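Local coordinates for protein TqaL (Neurospora crassa, PDB 7EEH) that belongs to the 2OG-Fe dioxygenase family of the cupin clan and holds an iron(III) ion beside an antiparallel beta-sheet core, at residues Val183-Thr194 with Asp242-His253; Ala129-Lys137 with Asp270-Arg278. The protein carries 1 engineered substitution. All coordinates share one frame; numbering follows the deposited sequence.

Overall arrangement
Both contacts meet in one antiparallel sheet, where strands 190-199 and 267-277 are neighbours, and their centres lie about 12 Å apart. Probable hydrogen bonds join them: Met192 O of contact 1 is 2.7 Å from Phe274 N of contact 2, and Thr194 O is 2.8 Å from Leu272 N. In sequence, both segments of contact 1 fall between the two segments of contact 2. Contact 1 supplies the three protein ligands of the iron. Contact 2 packs helix 128-141 on the sheet face that carries Met192 and Phe274, whereas Phe275 points away from the helix, its side chain about 5 Å from the iron and about 3 Å from a bound TRS molecule.

Contact 1: Val183-Thr194 with Asp242-His253; sequences VHTDGVDHTMTT and DTLLLVDTENKH. With FE (Fe (III) ion), chain H.
His190-Thr194 pairs antiparallel with Thr243-Val247, the strand axes 4.7 Å apart and 170° between their directions. Thr191/Leu246 and Thr193/Leu244 are hydrogen-bonded pairs; His190/Val247, Met192/Leu245 and Thr194/Thr243 are non-hydrogen-bonded. Beyond the turn, a single bridge pairs His184 with His253 through two backbone bonds.

That bridge helps set two imidazoles beside the iron, which His184 NE2 meets at 2.2 Å, Asp186 OD1 at 2.1 Å and His253 NE2 at 2.1 Å. His184 ND1 is hydrogen-bonded to Gly182 O, which helps fix the ring's rotation. His184 NE2, Asp186 OD1 and His253 NE2 lie 3.0-3.1 Å from one another, as on an octahedral face: the facial triad of two histidines and one carboxylate of this family, with the His-x-Asp motif on one segment. Water and two further atoms complete the coordination. The imidazole planes are 61° apart, and the Asp186 carboxylate is turned 79° from the His253 ring.

A second shell positions Asp186. Its OD2 accepts from Thr191 OG1 on the anti lone pair (2.8 Å), leaving OD1 to the metal, while its backbone N donates almost straight to the syn lone pair of Asp248 OD1 (2.9 Å). With CG anti to its own N, Asp248 reaches the turn, where OD2 accepts from Val188 N and is salt-bridged to Arg149.

On one sheet face Met192, a selenomethionine, touches Phe136 and Lys137 of helix 128-141, and Leu245 touches Ile140; on the other, Leu244 and Leu246 rest on strand 209-213. Asp189 and His190 together sit opposite the single residue Thr276 of strand 267-277, a classic beta bulge.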
loop_
_atom_site.group_PDB
_atom_site.type_symbol
_atom_site.label_atom_id
_atom_site.label_comp_id
_atom_site.label_asym_id
_atom_site.label_seq_id
_atom_site.Cartn_x
_atom_site.Cartn_y
_atom_site.Cartn_z
ATOM N N VAL B 183 3.227 -35.688 20.473
ATOM C CA VAL B 183 3.161 -35.439 19.036
ATOM C C VAL B 183 1.878 -36.018 18.460
ATOM O O VAL B 183 1.575 -37.196 18.668
ATOM C CB VAL B 183 4.403 -36.044 18.357
ATOM C CG1 VAL B 183 4.397 -35.761 16.869
ATOM C CG2 VAL B 183 5.660 -35.489 19.018
ATOM N N HIS B 184 1.140 -35.206 17.700
ATOM C CA HIS B 184 -0.156 -35.640 17.181
ATOM C C HIS B 184 -0.558 -34.810 15.962
ATOM O O HIS B 184 0.049 -33.780 15.655
ATOM C CB HIS B 184 -1.230 -35.531 18.270
ATOM C CG HIS B 184 -1.522 -34.122 18.676
ATOM N ND1 HIS B 184 -0.712 -33.416 19.539
ATOM C CD2 HIS B 184 -2.519 -33.278 18.322
ATOM C CE1 HIS B 184 -1.202 -32.204 19.710
ATOM N NE2 HIS B 184 -2.304 -32.093 18.987
ATOM N N THR B 185 -1.582 -35.297 15.254
ATOM C CA THR B 185 -2.455 -34.477 14.424
ATOM C C THR B 185 -3.825 -34.384 15.090
ATOM O O THR B 185 -4.212 -35.251 15.876
ATOM C CB THR B 185 -2.621 -35.037 13.005
ATOM O OG1 THR B 185 -3.488 -36.176 13.040
ATOM C CG2 THR B 185 -1.263 -35.446 12.426
ATOM N N ASP B 186 -4.558 -33.329 14.756
ATOM C CA ASP B 186 -5.885 -33.089 15.307
ATOM C C ASP B 186 -6.986 -33.829 14.559
ATOM O O ASP B 186 -8.155 -33.719 14.946
ATOM C CB ASP B 186 -6.208 -31.593 15.281
ATOM C CG ASP B 186 -5.207 -30.753 16.049
ATOM O OD1 ASP B 186 -4.604 -31.246 17.025
ATOM O OD2 ASP B 186 -5.045 -29.573 15.669
ATOM N N GLY B 187 -6.655 -34.545 13.486
ATOM C CA GLY B 187 -7.661 -35.262 12.730
ATOM C C GLY B 187 -8.532 -34.399 11.853
ATOM O O GLY B 187 -9.633 -34.820 11.496
ATOM N N VAL B 188 -8.081 -33.195 11.488
ATOM C CA VAL B 188 -8.880 -32.309 10.645
ATOM C C VAL B 188 -8.041 -31.929 9.426
ATOM O O VAL B 188 -7.029 -32.579 9.137
ATOM C CB VAL B 188 -9.356 -31.073 11.440
ATOM C CG1 VAL B 188 -10.315 -31.485 12.580
ATOM C CG2 VAL B 188 -8.170 -30.317 12.014
ATOM N N ASP B 189 -8.466 -30.901 8.684
ATOM C CA ASP B 189 -7.716 -30.414 7.531
ATOM C C ASP B 189 -6.847 -29.205 7.857
ATOM O O ASP B 189 -5.678 -29.178 7.476
ATOM C CB ASP B 189 -8.667 -30.067 6.375
ATOM C CG ASP B 189 -9.355 -31.301 5.792
ATOM O OD1 ASP B 189 -8.640 -32.271 5.456
ATOM O OD2 ASP B 189 -10.603 -31.299 5.688
ATOM N N HIS B 190 -7.406 -28.192 8.527
ATOM C CA HIS B 190 -6.680 -26.975 8.881
ATOM C C HIS B 190 -6.960 -26.646 10.337
ATOM O O HIS B 190 -8.118 -26.660 10.761
ATOM C CB HIS B 190 -7.105 -25.771 8.021
ATOM C CG HIS B 190 -6.991 -25.999 6.550
ATOM N ND1 HIS B 190 -5.800 -25.863 5.866
ATOM C CD2 HIS B 190 -7.922 -26.333 5.626
ATOM C CE1 HIS B 190 -6.001 -26.117 4.585
ATOM N NE2 HIS B 190 -7.282 -26.410 4.414
ATOM N N THR B 191 -5.912 -26.327 11.089
ATOM C CA THR B 191 -6.039 -25.929 12.483
ATOM C C THR B 191 -5.460 -24.530 12.652
ATOM O O THR B 191 -4.367 -24.242 12.154
ATOM C CB THR B 191 -5.303 -26.893 13.439
ATOM O OG1 THR B 191 -5.854 -28.211 13.344
ATOM C CG2 THR B 191 -5.440 -26.393 14.909
HETATM N N MSE B 192 -6.202 -23.661 13.344
HETATM C CA MSE B 192 -5.772 -22.288 13.610
HETATM C C MSE B 192 -5.868 -22.047 15.118
HETATM O O MSE B 192 -6.898 -22.357 15.748
HETATM C CB MSE B 192 -6.637 -21.265 12.841
HETATM C CG MSE B 192 -6.203 -19.808 13.037
HETATM SE SE MSE B 192 -6.781 -18.636 11.614
HETATM C CE MSE B 192 -8.431 -17.814 12.370
ATOM N N THR B 193 -4.796 -21.523 15.706
ATOM C CA THR B 193 -4.741 -21.213 17.130
ATOM C C THR B 193 -4.362 -19.751 17.288
ATOM O O THR B 193 -3.286 -19.332 16.844
ATOM C CB THR B 193 -3.734 -22.102 17.852
ATOM O OG1 THR B 193 -2.431 -21.892 17.291
ATOM C CG2 THR B 193 -4.115 -23.562 17.664
ATOM N N THR B 194 -5.242 -18.985 17.919
ATOM C CA THR B 194 -5.105 -17.545 18.037
ATOM C C THR B 194 -5.080 -17.198 19.518
ATOM O O THR B 194 -5.929 -17.661 20.281
ATOM C CB THR B 194 -6.256 -16.841 17.319
ATOM O OG1 THR B 194 -6.126 -17.050 15.903
ATOM C CG2 THR B 194 -6.276 -15.344 17.612
ATOM N N ASP B 242 -1.587 -13.046 18.068
ATOM C CA ASP B 242 -0.665 -14.026 17.509
ATOM C C ASP B 242 -1.447 -15.248 17.025
ATOM O O ASP B 242 -2.246 -15.817 17.777
ATOM C CB ASP B 242 0.361 -14.455 18.558
ATOM C CG ASP B 242 1.520 -13.446 18.729
ATOM O OD1 ASP B 242 1.599 -12.439 17.984
ATOM O OD2 ASP B 242 2.366 -13.690 19.611
ATOM N N THR B 243 -1.213 -15.649 15.774
ATOM C CA THR B 243 -2.023 -16.672 15.113
ATOM C C THR B 243 -1.143 -17.645 14.339
ATOM O O THR B 243 -0.340 -17.233 13.494
ATOM C CB THR B 243 -3.052 -16.042 14.156
ATOM O OG1 THR B 243 -4.036 -15.312 14.904
ATOM C CG2 THR B 243 -3.769 -17.115 13.366
ATOM N N LEU B 244 -1.308 -18.932 14.632
ATOM C CA LEU B 244 -0.683 -20.028 13.898
ATOM C C LEU B 244 -1.758 -20.763 13.112
ATOM O O LEU B 244 -2.791 -21.128 13.680
ATOM C CB LEU B 244 0.004 -21.002 14.860
ATOM C CG LEU B 244 0.519 -22.280 14.205
ATOM C CD1 LEU B 244 1.719 -21.969 13.308
ATOM C CD2 LEU B 244 0.854 -23.352 15.255
ATOM N N LEU B 245 -1.519 -20.980 11.820
ATOM C CA LEU B 245 -2.393 -21.788 10.979
ATOM C C LEU B 245 -1.560 -22.898 10.344
ATOM O O LEU B 245 -0.468 -22.637 9.840
ATOM C CB LEU B 245 -3.046 -20.916 9.895
ATOM C CG LEU B 245 -3.906 -21.573 8.811
ATOM C CD1 LEU B 245 -5.186 -22.105 9.426
ATOM C CD2 LEU B 245 -4.233 -20.537 7.750
ATOM N N LEU B 246 -2.055 -24.136 10.367
ATOM C CA LEU B 246 -1.268 -25.260 9.865
ATOM C C LEU B 246 -2.161 -26.256 9.138
ATOM O O LEU B 246 -3.326 -26.439 9.491
ATOM C CB LEU B 246 -0.501 -25.977 10.989
ATOM C CG LEU B 246 -1.248 -26.592 12.178
ATOM C CD1 LEU B 246 -1.742 -28.009 11.884
ATOM C CD2 LEU B 246 -0.334 -26.601 13.390
ATOM N N VAL B 247 -1.593 -26.903 8.121
ATOM C CA VAL B 247 -2.274 -27.979 7.403
ATOM C C VAL B 247 -2.148 -29.235 8.257
ATOM O O VAL B 247 -1.050 -29.761 8.440
ATOM C CB VAL B 247 -1.685 -28.192 6.006
ATOM C CG1 VAL B 247 -2.355 -29.413 5.305
ATOM C CG2 VAL B 247 -1.842 -26.920 5.178
ATOM N N ASP B 248 -3.271 -29.699 8.813
ATOM C CA ASP B 248 -3.213 -30.691 9.887
ATOM C C ASP B 248 -2.880 -32.087 9.372
ATOM O O ASP B 248 -2.431 -32.938 10.152
ATOM C CB ASP B 248 -4.548 -30.716 10.637
ATOM C CG ASP B 248 -4.536 -31.665 11.836
ATOM O OD1 ASP B 248 -3.661 -31.519 12.714
ATOM O OD2 ASP B 248 -5.406 -32.558 11.887
ATOM N N THR B 249 -3.090 -32.332 8.080
ATOM C CA THR B 249 -2.811 -33.613 7.453
ATOM C C THR B 249 -1.369 -33.754 6.988
ATOM O O THR B 249 -0.952 -34.862 6.639
ATOM C CB THR B 249 -3.740 -33.816 6.254
ATOM O OG1 THR B 249 -3.718 -32.634 5.449
ATOM C CG2 THR B 249 -5.167 -34.066 6.711
ATOM N N GLU B 250 -0.595 -32.677 6.976
ATOM C CA GLU B 250 0.763 -32.739 6.448
ATOM C C GLU B 250 1.816 -32.345 7.466
ATOM O O GLU B 250 3.007 -32.367 7.139
ATOM C CB GLU B 250 0.888 -31.859 5.194
ATOM C CG GLU B 250 -0.104 -32.248 4.122
ATOM C CD GLU B 250 -0.207 -31.220 3.028
ATOM O OE1 GLU B 250 0.765 -30.453 2.857
ATOM O OE2 GLU B 250 -1.270 -31.169 2.370
ATOM N N ASN B 251 1.405 -31.988 8.684
ATOM C CA ASN B 251 2.274 -31.661 9.807
ATOM C C ASN B 251 1.787 -32.420 11.024
ATOM O O ASN B 251 0.609 -32.763 11.118
ATOM C CB ASN B 251 2.249 -30.179 10.196
ATOM C CG ASN B 251 2.624 -29.266 9.072
ATOM O OD1 ASN B 251 3.803 -29.008 8.851
ATOM N ND2 ASN B 251 1.621 -28.741 8.365
ATOM N N LYS B 252 2.715 -32.796 11.889
ATOM C CA LYS B 252 2.368 -33.203 13.238
ATOM C C LYS B 252 2.761 -32.037 14.120
ATOM O O LYS B 252 3.566 -31.190 13.710
ATOM C CB LYS B 252 3.081 -34.497 13.677
ATOM C CG LYS B 252 2.549 -35.772 13.064
ATOM C CD LYS B 252 3.381 -37.016 13.369
ATOM C CE LYS B 252 2.879 -38.229 12.566
ATOM N NZ LYS B 252 3.766 -39.434 12.669
ATOM N N HIS B 253 2.180 -31.963 15.316
ATOM C CA HIS B 253 2.543 -30.861 16.190
ATOM C C HIS B 253 2.481 -31.303 17.645
ATOM O O HIS B 253 1.962 -32.367 17.977
ATOM C CB HIS B 253 1.658 -29.630 15.943
ATOM C CG HIS B 253 0.199 -29.879 16.140
ATOM N ND1 HIS B 253 -0.602 -30.452 15.170
ATOM C CD2 HIS B 253 -0.613 -29.619 17.195
ATOM C CE1 HIS B 253 -1.841 -30.532 15.621
ATOM N NE2 HIS B 253 -1.873 -30.041 16.848
HETATM FE FE FE H . -3.364 -30.297 18.366
HETATM O O HOH W 1 -6.287 -31.836 4.406
HETATM O O HOH W 2 -4.893 -30.974 19.913
#

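Contact 2: Ala129-Lys137 with Asp270-Arg278; sequences AFQALLVFK and DMLIFFTRR
Phe130, Leu133 and Leu134 provide the apolar part of the packing against Leu272 and Phe274. The helix and strand segments run at 35° to each other with axes 11.2 Å apart, a gap crossed by side chains, with no backbone-to-backbone bond between the segments. Phe274 projects toward the helix, and three residues meet the far end of its ring: the branch Leu134 CD2 comes to the edge, near the ring plane, 3.8 Å from Phe274 CE2; Leu133 CB lies 4.0 Å from Phe274 CZ; and Phe130 CE1 approaches Phe274 CE2 at 4.1 Å, the two phenyl side chains reaching past one another from opposing backbones. Two residues earlier on the strand, Leu272 CD1 touches Leu133 CD1 (3.8 Å) and reaches the edge of the Phe130 ring. Leu163 of strand 158-170 backs both Phe130 and Phe274.

In the cupin core, strand 267-277 presents one face to this helix and the other to the metal side: Leu272, Phe274 and Thr276 point toward helix 128-141, whereas the intervening Phe275 points away and touches the iron ligand Asp186.

Polar contact is confined to Lys137. Its chain is extended from CG, which stands anti to the backbone N (chi1 -179°), to NZ, and thus carries a buried amine past the CB of Phe274 to the strand. There Lys137 NZ makes weak hydrogen bonds to Thr276 OG1 (2.9 Å) and to the carbonyl Phe274 O (3.1 Å). The same NZ also donates to His190 O on the adjacent strand 190-199.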
loop_
_atom_site.group_PDB
_atom_site.type_symbol
_atom_site.label_atom_id
_atom_site.label_comp_id
_atom_site.label_asym_id
_atom_site.label_seq_id
_atom_site.Cartn_x
_atom_site.Cartn_y
_atom_site.Cartn_z
ATOM N N ALA B 129 -14.584 -8.853 15.770
ATOM C CA ALA B 129 -13.206 -9.313 15.617
ATOM C C ALA B 129 -13.151 -10.829 15.537
ATOM O O ALA B 129 -12.448 -11.384 14.682
ATOM C CB ALA B 129 -12.324 -8.806 16.764
ATOM N N PHE B 130 -13.896 -11.520 16.401
ATOM C CA PHE B 130 -14.020 -12.968 16.245
ATOM C C PHE B 130 -14.549 -13.328 14.862
ATOM O O PHE B 130 -14.041 -14.259 14.219
ATOM C CB PHE B 130 -14.940 -13.562 17.316
ATOM C CG PHE B 130 -15.322 -15.003 17.045
ATOM C CD1 PHE B 130 -14.460 -16.037 17.380
ATOM C CD2 PHE B 130 -16.529 -15.316 16.438
ATOM C CE1 PHE B 130 -14.799 -17.358 17.122
ATOM C CE2 PHE B 130 -16.876 -16.636 16.182
ATOM C CZ PHE B 130 -16.012 -17.658 16.523
ATOM N N GLN B 131 -15.586 -12.615 14.394
ATOM C CA GLN B 131 -16.123 -12.891 13.064
ATOM C C GLN B 131 -15.064 -12.653 11.994
ATOM O O GLN B 131 -14.951 -13.427 11.043
ATOM C CB GLN B 131 -17.363 -12.037 12.791
ATOM C CG GLN B 131 -18.530 -12.327 13.756
ATOM C CD GLN B 131 -19.797 -11.551 13.424
ATOM O OE1 GLN B 131 -19.755 -10.540 12.729
ATOM N NE2 GLN B 131 -20.934 -12.033 13.922
ATOM N N ALA B 132 -14.278 -11.589 12.136
ATOM C CA ALA B 132 -13.200 -11.344 11.182
ATOM C C ALA B 132 -12.195 -12.486 11.191
ATOM O O ALA B 132 -11.660 -12.856 10.140
ATOM C CB ALA B 132 -12.511 -10.020 11.493
ATOM N N LEU B 133 -11.955 -13.087 12.362
ATOM C CA LEU B 133 -11.054 -14.236 12.423
ATOM C C LEU B 133 -11.586 -15.404 11.607
ATOM O O LEU B 133 -10.819 -16.076 10.915
ATOM C CB LEU B 133 -10.812 -14.668 13.870
ATOM C CG LEU B 133 -9.704 -13.921 14.618
ATOM C CD1 LEU B 133 -9.724 -14.260 16.108
ATOM C CD2 LEU B 133 -8.318 -14.209 14.003
ATOM N N LEU B 134 -12.894 -15.669 11.677
ATOM C CA LEU B 134 -13.477 -16.734 10.865
ATOM C C LEU B 134 -13.342 -16.428 9.380
ATOM O O LEU B 134 -12.988 -17.304 8.586
ATOM C CB LEU B 134 -14.950 -16.930 11.225
ATOM C CG LEU B 134 -15.300 -17.716 12.495
ATOM C CD1 LEU B 134 -16.786 -17.599 12.751
ATOM C CD2 LEU B 134 -14.893 -19.184 12.368
ATOM N N VAL B 135 -13.665 -15.195 8.981
ATOM C CA VAL B 135 -13.547 -14.819 7.577
ATOM C C VAL B 135 -12.102 -14.981 7.120
ATOM O O VAL B 135 -11.829 -15.552 6.056
ATOM C CB VAL B 135 -14.072 -13.386 7.365
ATOM C CG1 VAL B 135 -13.902 -12.961 5.946
ATOM C CG2 VAL B 135 -15.559 -13.315 7.728
ATOM N N PHE B 136 -11.159 -14.487 7.925
ATOM C CA PHE B 136 -9.735 -14.624 7.621
ATOM C C PHE B 136 -9.376 -16.066 7.295
ATOM O O PHE B 136 -8.751 -16.348 6.264
ATOM C CB PHE B 136 -8.914 -14.122 8.814
ATOM C CG PHE B 136 -7.414 -14.402 8.735
ATOM C CD1 PHE B 136 -6.556 -13.505 8.103
ATOM C CD2 PHE B 136 -6.862 -15.499 9.378
ATOM C CE1 PHE B 136 -5.177 -13.720 8.091
ATOM C CE2 PHE B 136 -5.495 -15.723 9.374
ATOM C CZ PHE B 136 -4.646 -14.827 8.723
ATOM N N LYS B 137 -9.759 -16.995 8.167
ATOM C CA LYS B 137 -9.392 -18.396 7.962
ATOM C C LYS B 137 -10.034 -18.961 6.698
ATOM O O LYS B 137 -9.372 -19.656 5.916
ATOM C CB LYS B 137 -9.789 -19.236 9.180
ATOM C CG LYS B 137 -9.410 -20.708 9.020
ATOM C CD LYS B 137 -9.625 -21.560 10.276
ATOM C CE LYS B 137 -8.939 -22.932 10.078
ATOM N NZ LYS B 137 -9.184 -23.907 11.173
ATOM N N ASP B 270 -5.186 -17.887 27.383
ATOM C CA ASP B 270 -6.476 -17.842 26.697
ATOM C C ASP B 270 -6.269 -17.963 25.187
ATOM O O ASP B 270 -5.561 -17.144 24.594
ATOM C CB ASP B 270 -7.220 -16.552 27.023
ATOM C CG ASP B 270 -7.407 -16.346 28.524
ATOM O OD1 ASP B 270 -7.385 -17.344 29.269
ATOM O OD2 ASP B 270 -7.559 -15.185 28.947
HETATM N N MSE B 271 -6.914 -18.957 24.576
HETATM C CA MSE B 271 -6.786 -19.249 23.140
HETATM C C MSE B 271 -8.147 -19.320 22.457
HETATM O O MSE B 271 -9.146 -19.666 23.092
HETATM C CB MSE B 271 -6.086 -20.596 22.907
HETATM C CG MSE B 271 -4.672 -20.731 23.465
HETATM SE SE MSE B 271 -3.430 -19.367 22.849
HETATM C CE MSE B 271 -3.203 -20.158 21.045
ATOM N N LEU B 272 -8.183 -19.024 21.163
ATOM C CA LEU B 272 -9.226 -19.524 20.278
ATOM C C LEU B 272 -8.599 -20.626 19.431
ATOM O O LEU B 272 -7.540 -20.414 18.838
ATOM C CB LEU B 272 -9.790 -18.407 19.396
ATOM C CG LEU B 272 -10.514 -17.274 20.134
ATOM C CD1 LEU B 272 -10.809 -16.126 19.188
ATOM C CD2 LEU B 272 -11.802 -17.801 20.791
ATOM N N ILE B 273 -9.229 -21.800 19.397
ATOM C CA ILE B 273 -8.709 -22.947 18.655
ATOM C C ILE B 273 -9.763 -23.353 17.631
ATOM O O ILE B 273 -10.867 -23.777 18.002
ATOM C CB ILE B 273 -8.345 -24.117 19.577
ATOM C CG1 ILE B 273 -7.335 -23.663 20.631
ATOM C CG2 ILE B 273 -7.788 -25.280 18.760
ATOM C CD1 ILE B 273 -7.129 -24.645 21.737
ATOM N N PHE B 274 -9.428 -23.208 16.345
ATOM C CA PHE B 274 -10.327 -23.502 15.232
ATOM C C PHE B 274 -9.897 -24.818 14.603
ATOM O O PHE B 274 -8.792 -24.900 14.061
ATOM C CB PHE B 274 -10.290 -22.406 14.150
ATOM C CG PHE B 274 -10.545 -20.989 14.651
ATOM C CD1 PHE B 274 -9.584 -20.303 15.364
ATOM C CD2 PHE B 274 -11.726 -20.331 14.327
ATOM C CE1 PHE B 274 -9.798 -19.000 15.801
ATOM C CE2 PHE B 274 -11.957 -19.021 14.747
ATOM C CZ PHE B 274 -10.986 -18.357 15.491
ATOM N N PHE B 275 -10.763 -25.838 14.655
ATOM C CA PHE B 275 -10.512 -27.126 13.996
ATOM C C PHE B 275 -11.438 -27.224 12.792
ATOM O O PHE B 275 -12.647 -27.416 12.968
ATOM C CB PHE B 275 -10.782 -28.310 14.920
ATOM C CG PHE B 275 -9.936 -28.374 16.165
ATOM C CD1 PHE B 275 -8.610 -28.760 16.110
ATOM C CD2 PHE B 275 -10.508 -28.143 17.417
ATOM C CE1 PHE B 275 -7.852 -28.881 17.275
ATOM C CE2 PHE B 275 -9.753 -28.261 18.582
ATOM C CZ PHE B 275 -8.428 -28.632 18.508
ATOM N N THR B 276 -10.889 -27.138 11.570
ATOM C CA THR B 276 -11.709 -27.089 10.363
ATOM C C THR B 276 -11.446 -28.294 9.463
ATOM O O THR B 276 -10.293 -28.577 9.117
ATOM C CB THR B 276 -11.464 -25.777 9.595
ATOM O OG1 THR B 276 -11.878 -24.674 10.414
ATOM C CG2 THR B 276 -12.275 -25.761 8.295
ATOM N N ARG B 277 -12.519 -28.983 9.056
ATOM C CA ARG B 277 -12.383 -30.161 8.200
ATOM C C ARG B 277 -13.585 -30.290 7.274
ATOM O O ARG B 277 -14.640 -29.692 7.504
ATOM C CB ARG B 277 -12.232 -31.440 9.023
ATOM C CG ARG B 277 -13.439 -31.733 9.951
ATOM C CD ARG B 277 -13.413 -33.182 10.441
ATOM N NE ARG B 277 -14.429 -33.457 11.465
ATOM C CZ ARG B 277 -15.735 -33.564 11.220
ATOM N NH1 ARG B 277 -16.205 -33.427 9.983
ATOM N NH2 ARG B 277 -16.580 -33.823 12.207
ATOM N N ARG B 278 -13.402 -31.069 6.200
ATOM C CA ARG B 278 -14.527 -31.485 5.374
ATOM C C ARG B 278 -15.422 -32.433 6.184
ATOM O O ARG B 278 -14.964 -33.061 7.142
ATOM C CB ARG B 278 -14.037 -32.167 4.092
ATOM C CG ARG B 278 -13.212 -31.250 3.155
ATOM C CD ARG B 278 -14.066 -30.125 2.615
ATOM N NE ARG B 278 -13.655 -29.613 1.303
ATOM C CZ ARG B 278 -14.220 -28.549 0.725
ATOM N NH1 ARG B 278 -15.200 -27.895 1.351
ATOM N NH2 ARG B 278 -13.814 -28.121 -0.468
#